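Local coordinates for protein methylglyoxal reductase (NADPH-dependent) (Candida albicans SC5314, PDB 6KWS) that probably reduces methylglyoxal to a hydroxy-carbonyl product with NADPH, as an extended short-chain dehydrogenase/reductase of the dihydroflavonol-4-reductase subfamily, at residues Tyr127-Thr132 against Ile143-Asn149; Ile261-Ser265 against Glu319-Leu323; Arg267-Ser272 against Ser298-Glu302. The protein carries 1 engineered substitution. All blocks are in the same frame, centred on the assembly; numbering follows the deposited sequence.

How the interactions relate
The three contacts follow one another around the strand 260-269. Interaction 1 joins two loops beside that strand. Its Ile130, Glu145 and Tyr127 pack on Leu262, which belongs to interaction 2. Interactions 2 and 3 share strand 260-269 itself, the first nearer its start and the second at its end. Interaction 2 is the most buried and the nearest to the middle of the chain. Interactions 1 and 3 are both partly buried, with interaction 3 the farthest out. Their chemistry differs. Interaction 1 combines two amide hydrogen bonds with Ile130-Ile143 packing, a hydroxyl and a tyrosine ring edge serve interaction 2, and interaction 3 is aliphatic across its two segments.

Interaction 1: Tyr127-Thr132 against Ile143-Asn149; sequences YAAIST and ITEKDWN
Asn149 grips the carbonyls of Ala128 and Ala129 by two hydrogen bonds, one from its side chain and one from its backbone. Residues 127-130 form a helical bend in the loop after strand 120-124 of the Rossmann-fold sheet. Their partner runs from the end of strand 142-143 into a loop. Asn149 ND2 donates to Ala128 O at 2.9 Å, nearly in line with the carbonyl bond (167° at the oxygen). CG anti to the backbone N (chi1 -175°) carries the amide to that oxygen, which lies 19° out of the amide plane. Asn149 N donates almost straight to Ala129 O, but from above the carbonyl plane.

Further along, Ile130 fits against the loop. Its CG2 touches Ile143 CG2 at 3.6 Å, and it also meets Thr144 O and Asp147 O. Ile143 CD1 turns to the hydroxyl end of Tyr127, 3.4 Å from OH, and the two side chains cross at about a right angle. That hydroxyl is hydrogen-bonded to Glu136.

The second shell shapes the loop. Thr144 to Asp147 is a type I turn, with an ST turn at Thr144. Asp147 also has a salt bridge to Lys135. Ala128 lies about 4 Å, side chain to side chain, from Lys168, an NADPH-binding residue. The contact thus probably borders the cofactor site, where no NADPH is bound here. Within the loop, Thr144 N donates to Asp147 OD1 at 3.1 Å, from above the carboxylate plane.

Interaction 2: Ile261-Ser265 against Glu319-Leu323; sequences ILLNS and EYYNL
Strand 260-269 is interrupted after Leu263, at Asn264-Ser265, and its backbone comes nearest to the 319-323 loop at Ser265 and Tyr320, whose CA atoms are 6.6 Å apart. Tyr320 carries most of the contact. Its CB points at the strand segment, and its ring meets the backbone edge-on. Asn264 O lies in the ring plane, 3.5 Å from Tyr320 CE2, and Ser265 CA sits near the same plane at 3.8 Å from Tyr320 CD2. The Tyr320 and Leu263 side chains cross at about a right angle, with Leu263 CG 4.2 Å from Tyr320 OH.

Ser265 supplies the polar link. Its OG is anti to the backbone N (chi1 -168°), which carries it over to the loop. There it donates to Tyr321 O at 3.0 Å, nearly in line with that carbonyl (166°). Tyr321 N is hydrogen-bonded to the Asp242 carboxylate, OD2, so helix 240-252 also holds this loop.

The contact joins a strand of the Rossmann-fold sheet to the loop leading into the C-terminal helix 323-337. A single directional bond fixes the Tyr321 carbonyl, and Asp242 holds its N. The buried Tyr320 ring adds edge and apolar contacts, so the contact is specific at one point and otherwise rests on shape.

Interaction 3: Arg267-Ser272 against Ser298-Glu302; sequences RFTSQS and SVIAE
Ile300 packs on Arg267 and Thr269 at the end of strand 260-269, the last strand of the Rossmann-fold sheet in chain order. There the strand turns into helix 270-280 through a capping box formed by Thr269 and Ser272. Ile300 projects onto this corner from helix 295-303. The axes of strand 267-269 and helix segment 298-302 approach to 8.6 Å, with 126° between their directions.

The tight part is aliphatic. Ile300 CG2 lies 3.6 Å from Arg267 CB and also meets CG of the same arginine. The other branch serves Thr269, with Ile300 CG1 at 3.8 Å from Thr269 CG2. The isoleucine torsion, chi1 -68°, aims CG1 at Thr269 and CG2 at Arg267. Ile300 CD1 reaches on toward the backbone of Phe268, 4.1 Å from its CA. Arg267 lends only the start of its chain, which bends at chi2 and chi3 and leads its guanidinium away to a salt bridge with Glu136 and a hydrogen bond to Ala305 O.

The other side is looser. Val299 only grazes the strand end, its CG1 4.1 Å from Thr269 CG2. Beyond it, the outer side of the helix segment is exposed.

The capping box holds the corner beneath Ile300. Thr269 is the N-cap of helix 270-280, and its OG1 accepts weakly from Gln271 N. In return, Thr269 N donates almost straight (170°) to Ser272 OG at 3.1 Å.

Interaction 1: Tyr127-Thr132 against Ile143-Asn149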
ATOM      1  N   TYR A 127       5.631   2.846  -4.956  1.00 35.55           N
ATOM      2  CA  TYR A 127       6.621   2.782  -6.020  1.00 32.69           C
ATOM      3  C   TYR A 127       6.435   3.935  -7.004  1.00 34.80           C
ATOM      4  O   TYR A 127       7.403   4.397  -7.620  1.00 36.31           O
ATOM      5  CB  TYR A 127       6.506   1.424  -6.731  1.00 37.92           C
ATOM      6  CG  TYR A 127       7.486   1.204  -7.865  1.00 38.60           C
ATOM      7  CD1 TYR A 127       8.865   1.273  -7.645  1.00 39.36           C
ATOM      8  CD2 TYR A 127       7.039   0.933  -9.153  1.00 38.32           C
ATOM      9  CE1 TYR A 127       9.765   1.078  -8.675  1.00 38.07           C
ATOM     10  CE2 TYR A 127       7.935   0.727 -10.198  1.00 39.72           C
ATOM     11  CZ  TYR A 127       9.291   0.799  -9.952  1.00 44.51           C
ATOM     12  OH  TYR A 127      10.186   0.600 -10.981  1.00 47.41           O
ATOM     13  N   ALA A 128       5.201   4.412  -7.162  1.00 29.65           N
ATOM     14  CA  ALA A 128       4.952   5.530  -8.054  1.00 35.00           C
ATOM     15  C   ALA A 128       5.714   6.783  -7.649  1.00 37.80           C
ATOM     16  O   ALA A 128       5.923   7.658  -8.490  1.00 37.85           O
ATOM     17  CB  ALA A 128       3.457   5.837  -8.111  1.00 35.92           C
ATOM     18  N   ALA A 129       6.102   6.920  -6.381  1.00 36.41           N
ATOM     19  CA  ALA A 129       6.931   8.057  -6.006  1.00 32.10           C
ATOM     20  C   ALA A 129       8.402   7.811  -6.298  1.00 35.76           C
ATOM     21  O   ALA A 129       9.208   8.747  -6.222  1.00 38.30           O
ATOM     22  CB  ALA A 129       6.748   8.399  -4.525  1.00 31.74           C
ATOM     23  N   ILE A 130       8.768   6.583  -6.647  1.00 36.18           N
ATOM     24  CA  ILE A 130      10.151   6.249  -6.939  1.00 34.65           C
ATOM     25  C   ILE A 130      10.459   6.320  -8.434  1.00 38.59           C
ATOM     26  O   ILE A 130      11.528   6.791  -8.824  1.00 40.16           O
ATOM     27  CB  ILE A 130      10.486   4.859  -6.369  1.00 30.63           C
ATOM     28  CG1 ILE A 130      10.361   4.865  -4.843  1.00 34.79           C
ATOM     29  CG2 ILE A 130      11.875   4.490  -6.781  1.00 33.73           C
ATOM     30  CD1 ILE A 130      10.969   3.639  -4.155  1.00 32.47           C
ATOM     31  N   SER A 131       9.552   5.871  -9.303  1.00 38.44           N
ATOM     32  CA  SER A 131       9.922   5.582 -10.683  1.00 40.74           C
ATOM     33  C   SER A 131       9.311   6.592 -11.654  1.00 41.92           C
ATOM     34  O   SER A 131       8.086   6.756 -11.714  1.00 39.65           O
ATOM     35  CB  SER A 131       9.530   4.154 -11.058  1.00 37.65           C
ATOM     36  OG  SER A 131       8.136   4.003 -11.106  1.00 44.54           O
ATOM     37  N   THR A 132      10.181   7.250 -12.419  1.00 42.07           N
ATOM     38  CA  THR A 132       9.760   8.064 -13.552  1.00 42.44           C
ATOM     39  C   THR A 132       9.329   7.150 -14.702  1.00 41.23           C
ATOM     40  O   THR A 132      10.012   6.164 -15.006  1.00 36.62           O
ATOM     41  CB  THR A 132      10.925   8.969 -13.977  1.00 38.69           C
ATOM     42  OG1 THR A 132      11.431   9.669 -12.830  1.00 37.18           O
ATOM     43  CG2 THR A 132      10.487   9.963 -14.995  1.00 36.07           C
ATOM     44  N   ILE A 143      16.530   0.835 -10.890  1.00 40.68           N
ATOM     45  CA  ILE A 143      15.748   1.720 -10.028  1.00 40.06           C
ATOM     46  C   ILE A 143      15.873   1.275  -8.577  1.00 42.36           C
ATOM     47  O   ILE A 143      15.610   0.107  -8.258  1.00 42.85           O
ATOM     48  CB  ILE A 143      14.275   1.764 -10.436  1.00 37.64           C
ATOM     49  CG1 ILE A 143      14.143   2.262 -11.871  1.00 39.60           C
ATOM     50  CG2 ILE A 143      13.521   2.656  -9.473  1.00 39.17           C
ATOM     51  CD1 ILE A 143      12.694   2.435 -12.328  1.00 40.28           C
ATOM     52  N   THR A 144      16.234   2.223  -7.699  1.00 41.72           N
ATOM     53  CA  THR A 144      16.536   1.997  -6.282  1.00 44.66           C
ATOM     54  C   THR A 144      15.753   2.982  -5.416  1.00 41.00           C
ATOM     55  O   THR A 144      15.046   3.863  -5.911  1.00 39.98           O
ATOM     56  CB  THR A 144      18.035   2.160  -5.985  1.00 41.84           C
ATOM     57  OG1 THR A 144      18.378   3.553  -6.075  1.00 41.07           O
ATOM     58  CG2 THR A 144      18.887   1.329  -6.967  1.00 36.37           C
ATOM     59  N   GLU A 145      15.928   2.851  -4.101  1.00 41.37           N
ATOM     60  CA  GLU A 145      15.244   3.718  -3.151  1.00 38.49           C
ATOM     61  C   GLU A 145      15.625   5.194  -3.310  1.00 41.57           C
ATOM     62  O   GLU A 145      14.895   6.070  -2.823  1.00 39.51           O
ATOM     63  CB  GLU A 145      15.543   3.243  -1.730  1.00 35.38           C
ATOM     64  CG  GLU A 145      15.152   1.795  -1.439  1.00 42.59           C
ATOM     65  CD  GLU A 145      16.224   0.754  -1.808  1.00 49.78           C
ATOM     66  OE1 GLU A 145      16.032  -0.447  -1.467  1.00 48.51           O
ATOM     67  OE2 GLU A 145      17.248   1.128  -2.434  1.00 51.28           O
ATOM     68  N   LYS A 146      16.742   5.499  -3.979  1.00 38.16           N
ATOM     69  CA  LYS A 146      17.127   6.894  -4.149  1.00 34.79           C
ATOM     70  C   LYS A 146      16.431   7.566  -5.312  1.00 35.25           C
ATOM     71  O   LYS A 146      16.369   8.795  -5.337  1.00 41.95           O
ATOM     72  CB  LYS A 146      18.633   7.014  -4.350  1.00 39.79           C
ATOM     73  CG  LYS A 146      19.398   6.044  -3.509  1.00 43.78           C
ATOM     74  CD  LYS A 146      20.479   6.702  -2.714  1.00 44.65           C
ATOM     75  CE  LYS A 146      21.304   5.635  -2.030  1.00 56.66           C
ATOM     76  NZ  LYS A 146      22.418   6.183  -1.223  1.00 66.99           N
ATOM     77  N   ASP A 147      15.921   6.798  -6.272  1.00 38.43           N
ATOM     78  CA  ASP A 147      15.235   7.371  -7.421  1.00 35.91           C
ATOM     79  C   ASP A 147      13.909   8.008  -7.015  1.00 34.71           C
ATOM     80  O   ASP A 147      13.181   7.488  -6.166  1.00 36.91           O
ATOM     81  CB  ASP A 147      14.999   6.294  -8.480  1.00 39.63           C
ATOM     82  CG  ASP A 147      16.275   5.912  -9.220  1.00 49.56           C
ATOM     83  OD1 ASP A 147      17.031   5.024  -8.740  1.00 47.49           O
ATOM     84  OD2 ASP A 147      16.528   6.531 -10.277  1.00 55.37           O
ATOM     85  N   TRP A 148      13.595   9.144  -7.626  1.00 34.73           N
ATOM     86  CA  TRP A 148      12.328   9.828  -7.415  1.00 35.19           C
ATOM     87  C   TRP A 148      11.585   9.946  -8.736  1.00 36.26           C
ATOM     88  O   TRP A 148      12.200  10.137  -9.788  1.00 34.90           O
ATOM     89  CB  TRP A 148      12.537  11.225  -6.818  1.00 35.19           C
ATOM     90  CG  TRP A 148      12.647  11.204  -5.349  1.00 36.65           C
ATOM     91  CD1 TRP A 148      13.766  10.956  -4.607  1.00 32.03           C
ATOM     92  CD2 TRP A 148      11.581  11.404  -4.420  1.00 38.93           C
ATOM     93  NE1 TRP A 148      13.461  10.998  -3.263  1.00 31.30           N
ATOM     94  CE2 TRP A 148      12.127  11.277  -3.120  1.00 36.02           C
ATOM     95  CE3 TRP A 148      10.216  11.680  -4.558  1.00 37.70           C
ATOM     96  CZ2 TRP A 148      11.355  11.421  -1.966  1.00 36.00           C
ATOM     97  CZ3 TRP A 148       9.448  11.827  -3.406  1.00 40.05           C
ATOM     98  CH2 TRP A 148      10.022  11.699  -2.128  1.00 39.55           C
ATOM     99  N   ASN A 149      10.259   9.813  -8.682  1.00 38.07           N
ATOM    100  CA  ASN A 149       9.446  10.100  -9.855  1.00 37.00           C
ATOM    101  C   ASN A 149       9.659  11.567 -10.217  1.00 38.78           C
ATOM    102  O   ASN A 149       9.318  12.469  -9.434  1.00 38.51           O
ATOM    103  CB  ASN A 149       7.965   9.769  -9.606  1.00 32.07           C
ATOM    104  CG  ASN A 149       7.085   9.942 -10.857  1.00 32.02           C
ATOM    105  OD1 ASN A 149       7.522  10.464 -11.889  1.00 33.52           O
ATOM    106  ND2 ASN A 149       5.826   9.518 -10.754  1.00 35.19           N
TER

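Interaction 2: Ile261-Ser265 against Glu319-Leu323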
ATOM      1  N   ILE A 261      11.664   2.565   2.000  1.00 33.84           N
ATOM      2  CA  ILE A 261      11.793   1.131   1.813  1.00 36.61           C
ATOM      3  C   ILE A 261      10.959   0.735   0.603  1.00 38.08           C
ATOM      4  O   ILE A 261       9.731   0.893   0.593  1.00 37.46           O
ATOM      5  CB  ILE A 261      11.401   0.359   3.079  1.00 34.08           C
ATOM      6  CG1 ILE A 261      12.414   0.639   4.184  1.00 36.24           C
ATOM      7  CG2 ILE A 261      11.504  -1.096   2.848  1.00 38.49           C
ATOM      8  CD1 ILE A 261      11.804   1.057   5.478  1.00 43.82           C
ATOM      9  N   LEU A 262      11.631   0.238  -0.425  1.00 37.21           N
ATOM     10  CA  LEU A 262      10.950  -0.230  -1.624  1.00 41.32           C
ATOM     11  C   LEU A 262      10.401  -1.639  -1.379  1.00 41.86           C
ATOM     12  O   LEU A 262      11.131  -2.537  -0.933  1.00 46.45           O
ATOM     13  CB  LEU A 262      11.923  -0.193  -2.799  1.00 39.03           C
ATOM     14  CG  LEU A 262      11.441   0.100  -4.214  1.00 42.27           C
ATOM     15  CD1 LEU A 262      12.648   0.271  -5.170  1.00 39.96           C
ATOM     16  CD2 LEU A 262      10.540  -1.025  -4.674  1.00 45.13           C
ATOM     17  N   LEU A 263       9.113  -1.837  -1.648  1.00 33.45           N
ATOM     18  CA  LEU A 263       8.499  -3.147  -1.483  1.00 32.72           C
ATOM     19  C   LEU A 263       8.095  -3.660  -2.848  1.00 35.68           C
ATOM     20  O   LEU A 263       7.096  -3.215  -3.430  1.00 31.61           O
ATOM     21  CB  LEU A 263       7.324  -3.121  -0.516  1.00 31.67           C
ATOM     22  CG  LEU A 263       8.013  -3.737   0.699  1.00 39.83           C
ATOM     23  CD1 LEU A 263       8.690  -2.653   1.535  1.00 40.52           C
ATOM     24  CD2 LEU A 263       7.159  -4.674   1.511  1.00 37.64           C
ATOM     25  N   ASN A 264       8.901  -4.591  -3.355  1.00 39.44           N
ATOM     26  CA  ASN A 264       8.639  -5.219  -4.635  1.00 33.34           C
ATOM     27  C   ASN A 264       9.213  -6.626  -4.622  1.00 35.72           C
ATOM     28  O   ASN A 264      10.390  -6.830  -4.315  1.00 43.49           O
ATOM     29  CB  ASN A 264       9.231  -4.412  -5.788  1.00 30.73           C
ATOM     30  CG  ASN A 264       8.874  -5.008  -7.143  1.00 32.23           C
ATOM     31  OD1 ASN A 264       7.796  -4.769  -7.664  1.00 32.12           O
ATOM     32  ND2 ASN A 264       9.771  -5.799  -7.702  1.00 30.38           N
ATOM     33  N   SER A 265       8.368  -7.587  -4.957  1.00 31.47           N
ATOM     34  CA  SER A 265       8.747  -8.977  -5.069  1.00 29.69           C
ATOM     35  C   SER A 265       9.165  -9.397  -6.478  1.00 32.54           C
ATOM     36  O   SER A 265       9.868 -10.399  -6.630  1.00 36.15           O
ATOM     37  CB  SER A 265       7.572  -9.839  -4.622  1.00 32.06           C
ATOM     38  OG  SER A 265       7.972 -11.185  -4.456  1.00 45.97           O
ATOM     39  N   GLU A 319      11.673 -13.589   3.828  1.00 49.31           N
ATOM     40  CA  GLU A 319      11.296 -14.095   2.515  1.00 48.87           C
ATOM     41  C   GLU A 319       9.904 -13.599   2.120  1.00 44.31           C
ATOM     42  O   GLU A 319       8.950 -13.700   2.896  1.00 49.71           O
ATOM     43  CB  GLU A 319      11.347 -15.628   2.540  1.00 53.19           C
ATOM     44  CG  GLU A 319      10.766 -16.359   1.311  1.00 74.45           C
ATOM     45  CD  GLU A 319      10.061 -17.698   1.660  1.00 80.65           C
ATOM     46  OE1 GLU A 319      10.747 -18.747   1.610  1.00 81.65           O
ATOM     47  OE2 GLU A 319       8.830 -17.699   1.968  1.00 70.59           O
ATOM     48  N   TYR A 320       9.788 -13.052   0.912  1.00 43.51           N
ATOM     49  CA  TYR A 320       8.496 -12.650   0.370  1.00 37.41           C
ATOM     50  C   TYR A 320       7.771 -13.842  -0.235  1.00 40.77           C
ATOM     51  O   TYR A 320       8.399 -14.785  -0.737  1.00 41.86           O
ATOM     52  CB  TYR A 320       8.655 -11.611  -0.738  1.00 39.94           C
ATOM     53  CG  TYR A 320       9.298 -10.287  -0.376  1.00 43.13           C
ATOM     54  CD1 TYR A 320       9.548  -9.918   0.943  1.00 40.76           C
ATOM     55  CD2 TYR A 320       9.631  -9.394  -1.376  1.00 39.66           C
ATOM     56  CE1 TYR A 320      10.129  -8.701   1.236  1.00 41.22           C
ATOM     57  CE2 TYR A 320      10.201  -8.197  -1.096  1.00 44.62           C
ATOM     58  CZ  TYR A 320      10.450  -7.849   0.200  1.00 46.44           C
ATOM     59  OH  TYR A 320      11.023  -6.627   0.419  1.00 48.95           O
ATOM     60  N   TYR A 321       6.439 -13.778  -0.224  1.00 34.71           N
ATOM     61  CA  TYR A 321       5.655 -14.635  -1.111  1.00 34.67           C
ATOM     62  C   TYR A 321       6.089 -14.439  -2.567  1.00 37.42           C
ATOM     63  O   TYR A 321       6.603 -13.380  -2.947  1.00 36.84           O
ATOM     64  CB  TYR A 321       4.172 -14.314  -0.989  1.00 34.00           C
ATOM     65  CG  TYR A 321       3.538 -14.696   0.318  1.00 39.63           C
ATOM     66  CD1 TYR A 321       3.033 -15.971   0.508  1.00 40.50           C
ATOM     67  CD2 TYR A 321       3.408 -13.776   1.357  1.00 40.80           C
ATOM     68  CE1 TYR A 321       2.431 -16.326   1.696  1.00 43.62           C
ATOM     69  CE2 TYR A 321       2.808 -14.127   2.563  1.00 33.78           C
ATOM     70  CZ  TYR A 321       2.319 -15.407   2.718  1.00 40.38           C
ATOM     71  OH  TYR A 321       1.701 -15.807   3.888  1.00 44.91           O
ATOM     72  N   ASN A 322       5.872 -15.459  -3.398  1.00 32.86           N
ATOM     73  CA  ASN A 322       6.141 -15.306  -4.824  1.00 33.17           C
ATOM     74  C   ASN A 322       4.824 -15.114  -5.588  1.00 34.46           C
ATOM     75  O   ASN A 322       3.730 -15.156  -5.007  1.00 34.04           O
ATOM     76  CB  ASN A 322       6.946 -16.489  -5.363  1.00 31.20           C
ATOM     77  CG  ASN A 322       6.194 -17.827  -5.282  1.00 36.98           C
ATOM     78  OD1 ASN A 322       4.982 -17.913  -5.516  1.00 36.47           O
ATOM     79  ND2 ASN A 322       6.934 -18.887  -4.973  1.00 39.25           N
ATOM     80  N   LEU A 323       4.934 -14.906  -6.911  1.00 28.65           N
ATOM     81  CA  LEU A 323       3.744 -14.635  -7.721  1.00 30.21           C
ATOM     82  C   LEU A 323       2.697 -15.733  -7.561  1.00 35.62           C
ATOM     83  O   LEU A 323       1.516 -15.443  -7.322  1.00 36.73           O
ATOM     84  CB  LEU A 323       4.103 -14.479  -9.196  1.00 26.69           C
ATOM     85  CG  LEU A 323       3.509 -13.299  -9.977  1.00 28.16           C
ATOM     86  CD1 LEU A 323       3.147 -13.706 -11.378  1.00 29.27           C
ATOM     87  CD2 LEU A 323       2.339 -12.609  -9.293  1.00 28.60           C
TER

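Interaction 3: Arg267-Ser272 against Ser298-Glu302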
ATOM      1  N   ARG A 267       8.154  -8.980 -11.067  1.00 30.03           N
ATOM      2  CA  ARG A 267       7.514  -8.351 -12.206  1.00 32.49           C
ATOM      3  C   ARG A 267       6.390  -9.249 -12.704  1.00 32.55           C
ATOM      4  O   ARG A 267       6.419 -10.471 -12.520  1.00 30.56           O
ATOM      5  CB  ARG A 267       8.539  -8.091 -13.317  1.00 29.63           C
ATOM      6  CG  ARG A 267       9.601  -7.091 -12.945  1.00 26.13           C
ATOM      7  CD  ARG A 267       8.984  -5.740 -12.615  1.00 35.09           C
ATOM      8  NE  ARG A 267       9.872  -4.631 -12.969  1.00 42.75           N
ATOM      9  CZ  ARG A 267       9.475  -3.366 -13.127  1.00 43.43           C
ATOM     10  NH1 ARG A 267       8.195  -3.038 -12.970  1.00 34.73           N
ATOM     11  NH2 ARG A 267      10.360  -2.425 -13.454  1.00 40.53           N
ATOM     12  N   PHE A 268       5.382  -8.639 -13.317  1.00 31.85           N
ATOM     13  CA  PHE A 268       4.302  -9.419 -13.911  1.00 34.74           C
ATOM     14  C   PHE A 268       3.792  -8.711 -15.157  1.00 34.36           C
ATOM     15  O   PHE A 268       3.912  -7.485 -15.294  1.00 32.70           O
ATOM     16  CB  PHE A 268       3.120  -9.610 -12.950  1.00 31.35           C
ATOM     17  CG  PHE A 268       2.260  -8.395 -12.834  1.00 32.85           C
ATOM     18  CD1 PHE A 268       2.643  -7.334 -12.022  1.00 33.55           C
ATOM     19  CD2 PHE A 268       1.097  -8.280 -13.575  1.00 32.38           C
ATOM     20  CE1 PHE A 268       1.862  -6.179 -11.935  1.00 33.75           C
ATOM     21  CE2 PHE A 268       0.320  -7.141 -13.498  1.00 33.86           C
ATOM     22  CZ  PHE A 268       0.699  -6.086 -12.677  1.00 34.87           C
ATOM     23  N   THR A 269       3.206  -9.500 -16.055  1.00 32.92           N
ATOM     24  CA  THR A 269       2.224  -9.003 -17.009  1.00 36.11           C
ATOM     25  C   THR A 269       0.920  -9.763 -16.806  1.00 36.87           C
ATOM     26  O   THR A 269       0.858 -10.739 -16.057  1.00 41.36           O
ATOM     27  CB  THR A 269       2.688  -9.148 -18.460  1.00 38.05           C
ATOM     28  OG1 THR A 269       2.385 -10.472 -18.923  1.00 41.91           O
ATOM     29  CG2 THR A 269       4.170  -8.878 -18.578  1.00 37.13           C
ATOM     30  N   SER A 270      -0.140  -9.307 -17.471  1.00 39.68           N
ATOM     31  CA  SER A 270      -1.413 -10.001 -17.329  1.00 40.70           C
ATOM     32  C   SER A 270      -1.296 -11.449 -17.758  1.00 38.71           C
ATOM     33  O   SER A 270      -1.949 -12.323 -17.177  1.00 39.10           O
ATOM     34  CB  SER A 270      -2.499  -9.304 -18.133  1.00 39.51           C
ATOM     35  OG  SER A 270      -2.880  -8.122 -17.471  1.00 47.61           O
ATOM     36  N   GLN A 271      -0.455 -11.727 -18.752  1.00 38.92           N
ATOM     37  CA  GLN A 271      -0.261 -13.109 -19.162  1.00 42.82           C
ATOM     38  C   GLN A 271       0.336 -13.938 -18.028  1.00 40.89           C
ATOM     39  O   GLN A 271       0.024 -15.128 -17.895  1.00 37.37           O
ATOM     40  CB  GLN A 271       0.619 -13.163 -20.414  1.00 42.12           C
ATOM     41  CG  GLN A 271       0.834 -14.555 -20.939  1.00 44.50           C
ATOM     42  CD  GLN A 271      -0.406 -15.138 -21.600  1.00 48.89           C
ATOM     43  OE1 GLN A 271      -0.942 -14.579 -22.567  1.00 46.86           O
ATOM     44  NE2 GLN A 271      -0.864 -16.277 -21.085  1.00 43.93           N
ATOM     45  N   SER A 272       1.174 -13.324 -17.186  1.00 37.89           N
ATOM     46  CA  SER A 272       1.694 -14.039 -16.030  1.00 36.33           C
ATOM     47  C   SER A 272       0.555 -14.539 -15.166  1.00 37.89           C
ATOM     48  O   SER A 272       0.570 -15.687 -14.705  1.00 38.83           O
ATOM     49  CB  SER A 272       2.602 -13.129 -15.214  1.00 35.80           C
ATOM     50  OG  SER A 272       3.601 -12.565 -16.032  1.00 42.48           O
ATOM     51  N   SER A 298       9.514 -12.607 -22.069  1.00 54.57           N
ATOM     52  CA  SER A 298      10.170 -11.729 -23.034  1.00 49.23           C
ATOM     53  C   SER A 298       9.711 -10.290 -22.878  1.00 47.42           C
ATOM     54  O   SER A 298      10.518  -9.372 -23.048  1.00 48.14           O
ATOM     55  CB  SER A 298       9.937 -12.204 -24.468  1.00 49.30           C
ATOM     56  OG  SER A 298      10.404 -13.534 -24.627  1.00 64.24           O
ATOM     57  N   VAL A 299       8.441 -10.064 -22.539  1.00 42.26           N
ATOM     58  CA  VAL A 299       7.951  -8.696 -22.392  1.00 41.87           C
ATOM     59  C   VAL A 299       8.597  -8.011 -21.184  1.00 42.90           C
ATOM     60  O   VAL A 299       8.998  -6.843 -21.258  1.00 38.12           O
ATOM     61  CB  VAL A 299       6.415  -8.678 -22.301  1.00 41.58           C
ATOM     62  CG1 VAL A 299       5.897  -7.280 -21.969  1.00 36.32           C
ATOM     63  CG2 VAL A 299       5.814  -9.133 -23.620  1.00 44.53           C
ATOM     64  N   ILE A 300       8.695  -8.719 -20.051  1.00 38.90           N
ATOM     65  CA  ILE A 300       9.347  -8.153 -18.873  1.00 35.01           C
ATOM     66  C   ILE A 300      10.826  -7.917 -19.147  1.00 43.88           C
ATOM     67  O   ILE A 300      11.397  -6.887 -18.763  1.00 41.19           O
ATOM     68  CB  ILE A 300       9.143  -9.084 -17.670  1.00 35.59           C
ATOM     69  CG1 ILE A 300       7.678  -9.103 -17.237  1.00 39.65           C
ATOM     70  CG2 ILE A 300      10.033  -8.700 -16.507  1.00 30.75           C
ATOM     71  CD1 ILE A 300       7.307 -10.384 -16.491  1.00 41.77           C
ATOM     72  N   ALA A 301      11.475  -8.886 -19.793  1.00 44.84           N
ATOM     73  CA  ALA A 301      12.882  -8.732 -20.116  1.00 38.34           C
ATOM     74  C   ALA A 301      13.102  -7.555 -21.050  1.00 42.01           C
ATOM     75  O   ALA A 301      14.097  -6.835 -20.926  1.00 43.27           O
ATOM     76  CB  ALA A 301      13.411 -10.018 -20.740  1.00 35.94           C
ATOM     77  N   GLU A 302      12.170  -7.324 -21.970  1.00 43.48           N
ATOM     78  CA  GLU A 302      12.397  -6.380 -23.057  1.00 47.91           C
ATOM     79  C   GLU A 302      11.985  -4.950 -22.741  1.00 46.20           C
ATOM     80  O   GLU A 302      12.466  -4.036 -23.413  1.00 47.72           O
ATOM     81  CB  GLU A 302      11.650  -6.820 -24.324  1.00 45.28           C
ATOM     82  CG  GLU A 302      12.479  -7.676 -25.257  1.00 56.01           C
ATOM     83  CD  GLU A 302      11.646  -8.591 -26.151  1.00 68.97           C
ATOM     84  OE1 GLU A 302      10.410  -8.389 -26.258  1.00 68.18           O
ATOM     85  OE2 GLU A 302      12.244  -9.513 -26.752  1.00 73.86           O
TER